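Phytase (Citrobacter braakii, PDB 3ZHC) belongs to branch 2 of the histidine phosphatase superfamily, with an alpha/beta domain built on a mixed sheet, a largely helical region beside it and several disulfide bonds. Local coordinates at residues G323-L328 / D346-G351; F185-N190 / W264-S269. The protein carries 2 engineered substitutions. One frame throughout, in Å; residues are numbered along the deposited sequence. Where two conformers were deposited one is given.

Contact 1 of 2, residues G323-L328 / D346-G351; sequences GHDTNL and DNTPPG
Thr348 lays its side chain alongside the first turn of helix 325-335, with OG1 3.3 Å from Asp325 CB and CG2 beside Leu328. Here strand 318-323 gives way to the His-Asp pair that is a signature of branch 2 histidine phosphatases, with His324 as the N-cap of the helix. The two branches of Thr348 divide the work. OG1, held between the backbone N and the carbonyl carbon (chi1 54°), lies on the Asp325 side, while the methyl CG2 comes to 3.9 Å from Leu328 CB. The side chains of Leu328 and Thr348 run past one another in opposite senses, so CD1 of the leucine flanks the threonine CB. No direct hydrogen bond joins the segments. A water lies between them instead, 2.8 Å from Asp325 OD2. On the loop side it is 2.7 Å from Thr348 O and 2.6 Å from Thr348 OG1; acceptors within its reach outnumber its protons, so how these are shared is not settled. Arg38 ties the polar groups together, forming salt bridges with both Asp325 and Asp346 and a hydrogen bond to Thr348 O; its guanidinium pairs with two like-charged groups and probably eases their repulsion. Before the helix, His324 N donates to Asn327 OD1 (3.0 Å) in the plane of the amide carbonyl and on a lone pair, pinning the side chain of Asn327 back across the first turn. The loop has its own brace, an Asx turn: Thr348 N donates over 2.9 Å to Asp346 OD1, reaching it from above the carboxylate, 54° out of its plane.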
ATOM      1  N   GLY B 323     -22.630  -3.529 -13.000  1.00 11.89           N
ATOM      2  CA  GLY B 323     -21.694  -3.092 -14.009  1.00 11.96           C
ATOM      3  C   GLY B 323     -20.424  -3.915 -13.963  1.00 11.96           C
ATOM      4  O   GLY B 323     -20.459  -5.109 -13.646  1.00 12.03           O
ATOM      5  N   HIS B 324     -19.301  -3.252 -14.276  1.00 12.01           N
ATOM      6  CA  HIS B 324     -17.991  -3.881 -14.408  1.00 11.94           C
ATOM      7  C   HIS B 324     -16.955  -3.210 -13.539  1.00 11.86           C
ATOM      8  O   HIS B 324     -17.216  -2.139 -12.916  1.00 12.03           O
ATOM      9  CB  HIS B 324     -17.563  -3.793 -15.870  1.00 12.08           C
ATOM     10  CG  HIS B 324     -18.654  -4.153 -16.831  1.00 12.19           C
ATOM     11  ND1 HIS B 324     -18.880  -5.443 -17.240  1.00 12.00           N
ATOM     12  CD2 HIS B 324     -19.590  -3.394 -17.451  1.00 12.62           C
ATOM     13  CE1 HIS B 324     -19.900  -5.471 -18.074  1.00 12.04           C
ATOM     14  NE2 HIS B 324     -20.353  -4.243 -18.221  1.00 12.40           N
ATOM     15  N   ASP B 325     -15.769  -3.823 -13.485  1.00 11.65           N
ATOM     16  CA  ASP B 325     -14.626  -3.239 -12.746  1.00 11.40           C
ATOM     17  C   ASP B 325     -14.222  -1.860 -13.291  1.00 11.10           C
ATOM     18  O   ASP B 325     -13.798  -0.979 -12.522  1.00 10.77           O
ATOM     19  CB  ASP B 325     -13.371  -4.199 -12.651  1.00 11.60           C
ATOM     20  CG  ASP B 325     -13.077  -4.999 -13.944  1.00 12.37           C
ATOM     21  OD1 ASP B 325     -13.665  -4.719 -15.028  1.00 13.83           O
ATOM     22  OD2 ASP B 325     -12.235  -5.925 -13.852  1.00 13.03           O
ATOM     23  N   THR B 326     -14.365  -1.681 -14.613  1.00 10.84           N
ATOM     24  CA  THR B 326     -14.080  -0.404 -15.269  1.00 10.63           C
ATOM     25  C   THR B 326     -14.911   0.718 -14.638  1.00 10.38           C
ATOM     26  O   THR B 326     -14.383   1.782 -14.364  1.00 10.43           O
ATOM     27  CB  THR B 326     -14.339  -0.467 -16.780  1.00 10.65           C
ATOM     28  OG1 THR B 326     -15.698  -0.832 -17.020  1.00 11.17           O
ATOM     29  CG2 THR B 326     -13.414  -1.496 -17.450  1.00 10.93           C
ATOM     30  N   ASN B 327     -16.200   0.443 -14.396  1.00  9.97           N
ATOM     31  CA  ASN B 327     -17.123   1.417 -13.791  1.00  9.76           C
ATOM     32  C   ASN B 327     -16.771   1.764 -12.348  1.00  9.68           C
ATOM     33  O   ASN B 327     -16.833   2.932 -11.974  1.00  9.80           O
ATOM     34  CB  ASN B 327     -18.576   0.926 -13.859  1.00  9.69           C
ATOM     35  CG  ASN B 327     -19.023   0.597 -15.286  1.00  9.56           C
ATOM     36  OD1 ASN B 327     -19.448  -0.521 -15.563  1.00  9.48           O
ATOM     37  ND2 ASN B 327     -18.904   1.560 -16.187  1.00  8.21           N
ATOM     38  N   LEU B 328     -16.408   0.755 -11.539  1.00  9.57           N
ATOM     39  CA  LEU B 328     -15.964   0.989 -10.150  1.00  9.48           C
ATOM     40  C   LEU B 328     -14.722   1.884 -10.134  1.00  9.48           C
ATOM     41  O   LEU B 328     -14.623   2.807  -9.315  1.00  9.41           O
ATOM     42  CB  LEU B 328     -15.648  -0.319  -9.408  1.00  9.39           C
ATOM     43  CG  LEU B 328     -16.791  -1.333  -9.180  1.00  9.49           C
ATOM     44  CD1 LEU B 328     -16.265  -2.543  -8.427  1.00  8.85           C
ATOM     45  CD2 LEU B 328     -17.975  -0.713  -8.430  1.00  9.16           C
ATOM     46  N   ASP B 346      -7.549  -7.792  -5.568  1.00 10.68           N
ATOM     47  CA  ASP B 346      -8.151  -6.994  -6.653  1.00 10.69           C
ATOM     48  C   ASP B 346      -8.900  -5.840  -5.996  1.00 10.43           C
ATOM     49  O   ASP B 346      -9.771  -6.080  -5.162  1.00 10.43           O
ATOM     50  CB  ASP B 346      -9.094  -7.862  -7.516  1.00 10.61           C
ATOM     51  CG  ASP B 346      -9.627  -7.143  -8.769  1.00 11.08           C
ATOM     52  OD1 ASP B 346      -9.461  -5.903  -8.933  1.00 11.71           O
ATOM     53  OD2 ASP B 346     -10.239  -7.842  -9.612  1.00 11.33           O
ATOM     54  N   ASN B 347      -8.559  -4.600  -6.368  1.00 10.14           N
ATOM     55  CA  ASN B 347      -9.237  -3.388  -5.825  1.00 10.10           C
ATOM     56  C   ASN B 347     -10.686  -3.256  -6.302  1.00 10.06           C
ATOM     57  O   ASN B 347     -11.496  -2.626  -5.652  1.00  9.84           O
ATOM     58  CB  ASN B 347      -8.476  -2.099  -6.192  1.00 10.03           C
ATOM     59  CG  ASN B 347      -7.121  -1.943  -5.446  1.00  9.99           C
ATOM     60  OD1 ASN B 347      -6.803  -2.675  -4.500  1.00 10.82           O
ATOM     61  ND2 ASN B 347      -6.336  -0.976  -5.886  1.00  9.30           N
ATOM     62  N   THR B 348     -10.981  -3.863  -7.456  1.00 10.20           N
ATOM     63  CA  THR B 348     -12.296  -3.889  -8.040  1.00 10.31           C
ATOM     64  C   THR B 348     -12.658  -5.384  -8.252  1.00 10.46           C
ATOM     65  O   THR B 348     -12.803  -5.850  -9.403  1.00 10.45           O
ATOM     66  CB  THR B 348     -12.288  -3.089  -9.329  1.00 10.42           C
ATOM     67  OG1 THR B 348     -11.250  -3.583 -10.195  1.00 10.45           O
ATOM     68  CG2 THR B 348     -12.021  -1.625  -9.027  1.00 10.05           C
ATOM     69  N   PRO B 349     -12.814  -6.141  -7.136  1.00 10.60           N
ATOM     70  CA  PRO B 349     -12.986  -7.600  -7.215  1.00 10.80           C
ATOM     71  C   PRO B 349     -14.392  -8.047  -7.670  1.00 11.07           C
ATOM     72  O   PRO B 349     -15.333  -7.243  -7.618  1.00 11.08           O
ATOM     73  CB  PRO B 349     -12.760  -8.030  -5.780  1.00 10.81           C
ATOM     74  CG  PRO B 349     -13.373  -6.898  -4.991  1.00 10.82           C
ATOM     75  CD  PRO B 349     -13.024  -5.658  -5.752  1.00 10.61           C
ATOM     76  N   PRO B 350     -14.534  -9.332  -8.104  1.00 11.38           N
ATOM     77  CA  PRO B 350     -15.827  -9.851  -8.546  1.00 11.62           C
ATOM     78  C   PRO B 350     -16.910  -9.671  -7.475  1.00 11.84           C
ATOM     79  O   PRO B 350     -16.701 -10.028  -6.326  1.00 11.95           O
ATOM     80  CB  PRO B 350     -15.533 -11.331  -8.797  1.00 11.58           C
ATOM     81  CG  PRO B 350     -14.089 -11.361  -9.108  1.00 11.60           C
ATOM     82  CD  PRO B 350     -13.485 -10.371  -8.207  1.00 11.41           C
ATOM     83  N   GLY B 351     -18.041  -9.098  -7.858  1.00 12.13           N
ATOM     84  CA  GLY B 351     -19.120  -8.829  -6.903  1.00 12.38           C
ATOM     85  C   GLY B 351     -18.874  -7.657  -5.951  1.00 12.53           C
ATOM     86  O   GLY B 351     -19.711  -7.400  -5.094  1.00 12.50           O
TER
HETATM   87  O   HOH W   1     -10.952  -5.845 -11.408  1.00  8.96           O

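Contact 2 of 2, residues F185-N190 / W264-S269; sequences FRTLEN and WRDLLS
Thr187 lies across Asp266, its CB 3.9 Å from Asp266 CB and its OG1 2.8 Å from Asp266 OD2. This is a buried helix-helix crossing: the axes of the 185-190 and 264-269 segments approach to 8.5 Å at a steep signed angle of -107°, and the Thr187-Asp266 and Leu188-Leu267 side chains also cross at about a right angle. In Thr187 the hydroxyl stands beside the backbone N (chi1 -56°), which brings OG1 to the carboxylate but also within reach of Ser183 O, so which acceptor takes its single proton is unsettled. The carboxylate is already paired with lysines, OD2 with Lys262 and OD1 with Lys117 of the second subunit, linking the crossing to the dimer interface. The next residue on each helix adds an apolar contact. Leu267 projects its CD2 methyl onto the backbone of the other helix, 3.5 Å from Leu188 CA, and the same methyl is 3.8 Å from Leu188 CB. On helix 182-192, Arg186 reaches along its own helix to grip Glu189 side-on in a two-nitrogen salt bridge. Its NE reaches Glu189 OE1 at 2.8 Å, from above the carboxylate plane, whereas NH2 meets OE2 on the syn side at 3.0 Å, with OE2 almost in the guanidinium plane.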
ATOM      1  N   PHE B 185       6.583  -7.658 -12.002  1.00 15.86           N
ATOM      2  CA  PHE B 185       6.781  -8.347 -13.278  1.00 15.62           C
ATOM      3  C   PHE B 185       7.648  -9.603 -13.114  1.00 15.46           C
ATOM      4  O   PHE B 185       7.396 -10.597 -13.779  1.00 15.27           O
ATOM      5  CB  PHE B 185       7.381  -7.421 -14.350  1.00 15.57           C
ATOM      6  CG  PHE B 185       6.387  -6.497 -14.981  1.00 15.39           C
ATOM      7  CD1 PHE B 185       5.455  -6.985 -15.916  1.00 14.91           C
ATOM      8  CD2 PHE B 185       6.368  -5.128 -14.664  1.00 15.25           C
ATOM      9  CE1 PHE B 185       4.526  -6.122 -16.519  1.00 14.78           C
ATOM     10  CE2 PHE B 185       5.437  -4.263 -15.262  1.00 14.68           C
ATOM     11  CZ  PHE B 185       4.516  -4.764 -16.192  1.00 14.90           C
ATOM     12  N   ARG B 186       8.659  -9.549 -12.231  1.00 15.32           N
ATOM     13  CA  ARG B 186       9.477 -10.742 -11.919  1.00 15.30           C
ATOM     14  C   ARG B 186       8.613 -11.858 -11.328  1.00 15.23           C
ATOM     15  O   ARG B 186       8.805 -13.036 -11.664  1.00 15.32           O
ATOM     16  CB  ARG B 186      10.637 -10.432 -10.930  1.00 15.28           C
ATOM     17  CG  ARG B 186      11.693  -9.393 -11.385  1.00 15.49           C
ATOM     18  CD  ARG B 186      12.379  -9.768 -12.712  1.00 15.74           C
ATOM     19  NE  ARG B 186      11.577  -9.355 -13.852  1.00 15.96           N
ATOM     20  CZ  ARG B 186      11.537  -8.105 -14.364  1.00 15.89           C
ATOM     21  NH1 ARG B 186      12.269  -7.107 -13.851  1.00 15.62           N
ATOM     22  NH2 ARG B 186      10.748  -7.857 -15.410  1.00 15.85           N
ATOM     23  N   THR B 187       7.667 -11.489 -10.457  1.00 15.12           N
ATOM     24  CA  THR B 187       6.761 -12.475  -9.829  1.00 15.08           C
ATOM     25  C   THR B 187       5.840 -13.102 -10.884  1.00 14.98           C
ATOM     26  O   THR B 187       5.682 -14.332 -10.918  1.00 14.98           O
ATOM     27  CB  THR B 187       5.941 -11.862  -8.663  1.00 15.11           C
ATOM     28  OG1 THR B 187       6.837 -11.294  -7.704  1.00 14.90           O
ATOM     29  CG2 THR B 187       5.077 -12.930  -7.961  1.00 15.09           C
ATOM     30  N   LEU B 188       5.244 -12.267 -11.739  1.00 14.85           N
ATOM     31  CA  LEU B 188       4.390 -12.775 -12.837  1.00 14.72           C
ATOM     32  C   LEU B 188       5.189 -13.737 -13.747  1.00 14.66           C
ATOM     33  O   LEU B 188       4.712 -14.816 -14.077  1.00 14.54           O
ATOM     34  CB  LEU B 188       3.769 -11.631 -13.659  1.00 14.72           C
ATOM     35  CG  LEU B 188       2.916 -12.032 -14.883  1.00 14.58           C
ATOM     36  CD1 LEU B 188       1.785 -12.985 -14.455  1.00 14.87           C
ATOM     37  CD2 LEU B 188       2.364 -10.820 -15.561  1.00 14.58           C
ATOM     38  N   GLU B 189       6.394 -13.319 -14.127  1.00 14.58           N
ATOM     39  CA  GLU B 189       7.324 -14.145 -14.934  1.00 14.55           C
ATOM     40  C   GLU B 189       7.645 -15.493 -14.281  1.00 14.47           C
ATOM     41  O   GLU B 189       7.669 -16.506 -14.967  1.00 14.38           O
ATOM     42  CB  GLU B 189       8.597 -13.374 -15.205  1.00 14.58           C
ATOM     43  CG  GLU B 189       8.400 -12.229 -16.232  1.00 14.55           C
ATOM     44  CD  GLU B 189       9.466 -11.150 -16.146  1.00 14.86           C
ATOM     45  OE1 GLU B 189      10.518 -11.371 -15.492  1.00 14.98           O
ATOM     46  OE2 GLU B 189       9.256 -10.061 -16.730  1.00 14.98           O
ATOM     47  N   ASN B 190       7.886 -15.484 -12.956  1.00 14.49           N
ATOM     48  CA  ASN B 190       8.132 -16.722 -12.200  0.50 14.49           C
ATOM     49  C   ASN B 190       6.902 -17.629 -12.194  1.00 14.43           C
ATOM     50  O   ASN B 190       7.021 -18.845 -12.349  1.00 14.40           O
ATOM     51  CB  ASN B 190       8.558 -16.412 -10.758  0.50 14.53           C
ATOM     52  CG  ASN B 190       8.921 -17.667  -9.970  0.50 14.69           C
ATOM     53  OD1 ASN B 190       9.890 -18.351 -10.279  0.50 14.64           O
ATOM     54  ND2 ASN B 190       8.129 -17.966  -8.935  0.50 15.63           N
ATOM     55  N   TRP B 264       0.369 -12.692  -4.249  1.00 15.24           N
ATOM     56  CA  TRP B 264      -0.959 -12.306  -4.771  1.00 14.84           C
ATOM     57  C   TRP B 264      -1.046 -10.826  -5.066  1.00 14.60           C
ATOM     58  O   TRP B 264      -1.567 -10.439  -6.117  1.00 14.60           O
ATOM     59  CB  TRP B 264      -2.106 -12.699  -3.807  1.00 14.72           C
ATOM     60  CG  TRP B 264      -2.616 -14.030  -4.035  1.00 14.70           C
ATOM     61  CD1 TRP B 264      -2.478 -15.117  -3.222  1.00 14.99           C
ATOM     62  CD2 TRP B 264      -3.366 -14.465  -5.166  1.00 14.55           C
ATOM     63  NE1 TRP B 264      -3.099 -16.200  -3.775  1.00 14.82           N
ATOM     64  CE2 TRP B 264      -3.653 -15.835  -4.971  1.00 14.67           C
ATOM     65  CE3 TRP B 264      -3.830 -13.825  -6.342  1.00 14.65           C
ATOM     66  CZ2 TRP B 264      -4.387 -16.601  -5.909  1.00 14.96           C
ATOM     67  CZ3 TRP B 264      -4.565 -14.588  -7.283  1.00 14.86           C
ATOM     68  CH2 TRP B 264      -4.831 -15.967  -7.051  1.00 15.03           C
ATOM     69  N   ARG B 265      -0.534 -10.003  -4.145  1.00 14.25           N
ATOM     70  CA  ARG B 265      -0.570  -8.550  -4.314  1.00 14.14           C
ATOM     71  C   ARG B 265       0.494  -8.051  -5.285  1.00 13.93           C
ATOM     72  O   ARG B 265       0.249  -7.058  -5.958  1.00 13.94           O
ATOM     73  CB  ARG B 265      -0.516  -7.825  -2.957  1.00 14.17           C
ATOM     74  CG  ARG B 265      -1.838  -8.046  -2.148  1.00 14.33           C
ATOM     75  CD  ARG B 265      -2.017  -7.030  -1.053  1.00 14.02           C
ATOM     76  NE  ARG B 265      -3.299  -7.158  -0.371  1.00 13.92           N
ATOM     77  CZ  ARG B 265      -4.443  -6.529  -0.698  1.00 13.15           C
ATOM     78  NH1 ARG B 265      -4.528  -5.676  -1.747  1.00 13.02           N
ATOM     79  NH2 ARG B 265      -5.526  -6.756   0.043  1.00 12.66           N
ATOM     80  N   ASP B 266       1.662  -8.728  -5.370  1.00 13.65           N
ATOM     81  CA  ASP B 266       2.645  -8.450  -6.456  1.00 13.34           C
ATOM     82  C   ASP B 266       1.980  -8.582  -7.794  1.00 13.00           C
ATOM     83  O   ASP B 266       2.130  -7.725  -8.657  1.00 12.96           O
ATOM     84  CB  ASP B 266       3.822  -9.455  -6.468  1.00 13.51           C
ATOM     85  CG  ASP B 266       4.889  -9.161  -5.453  1.00 13.83           C
ATOM     86  OD1 ASP B 266       4.782  -8.179  -4.682  1.00 14.84           O
ATOM     87  OD2 ASP B 266       5.882  -9.949  -5.435  1.00 14.44           O
ATOM     88  N   LEU B 267       1.243  -9.685  -7.967  1.00 12.65           N
ATOM     89  CA  LEU B 267       0.549  -9.973  -9.229  1.00 12.35           C
ATOM     90  C   LEU B 267      -0.551  -8.960  -9.509  1.00 12.20           C
ATOM     91  O   LEU B 267      -0.540  -8.295 -10.528  1.00 12.10           O
ATOM     92  CB  LEU B 267      -0.032 -11.400  -9.208  1.00 12.28           C
ATOM     93  CG  LEU B 267       1.018 -12.522  -9.220  1.00 11.99           C
ATOM     94  CD1 LEU B 267       0.392 -13.864  -8.859  1.00 11.29           C
ATOM     95  CD2 LEU B 267       1.708 -12.583 -10.563  1.00 11.27           C
ATOM     96  N   LEU B 268      -1.488  -8.838  -8.587  1.00 12.15           N
ATOM     97  CA  LEU B 268      -2.622  -7.907  -8.785  1.00 12.09           C
ATOM     98  C   LEU B 268      -2.251  -6.391  -8.745  1.00 11.94           C
ATOM     99  O   LEU B 268      -3.064  -5.584  -9.143  1.00 12.16           O
ATOM    100  CB  LEU B 268      -3.799  -8.306  -7.876  1.00 12.15           C
ATOM    101  CG  LEU B 268      -4.535  -9.485  -8.612  1.00 12.64           C
ATOM    102  CD1 LEU B 268      -4.955 -10.585  -7.720  1.00 13.14           C
ATOM    103  CD2 LEU B 268      -5.717  -8.919  -9.477  1.00 11.77           C
ATOM    104  N   SER B 269      -1.029  -6.030  -8.289  1.00 11.78           N
ATOM    105  CA  SER B 269      -0.573  -4.626  -8.360  0.50 11.74           C
ATOM    106  C   SER B 269      -0.500  -4.164  -9.822  1.00 11.60           C
ATOM    107  O   SER B 269      -0.717  -2.998 -10.111  1.00 11.61           O
ATOM    108  CB  SER B 269       0.786  -4.439  -7.685  0.50 11.78           C
ATOM    109  OG  SER B 269       0.663  -4.559  -6.287  0.50 11.96           O
TER

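In the fold
From the N terminus, strands 28-38 and 105-109 enter the central sheet before the chain reaches helix 182-192. Contact 2 closes a 73-residue excursion that includes the hairpin 220-227 and helix 231-247, ending on helix 260-280. Contact 1 opens later, at the end of strand 318-323, and closes after 17 residues, just ahead of strand 353-361. The two loops therefore follow in series, neither nested nor crossed. Contact 2 joins helices in the helical region; contact 1 lies at the C-terminal end of the interior strand 318-323, where the sheet meets the helices, near the centre of the chain. Although their centres are about 20 Å apart, they touch where Leu268 CD2 lies 4.0 Å from Asp346 CB.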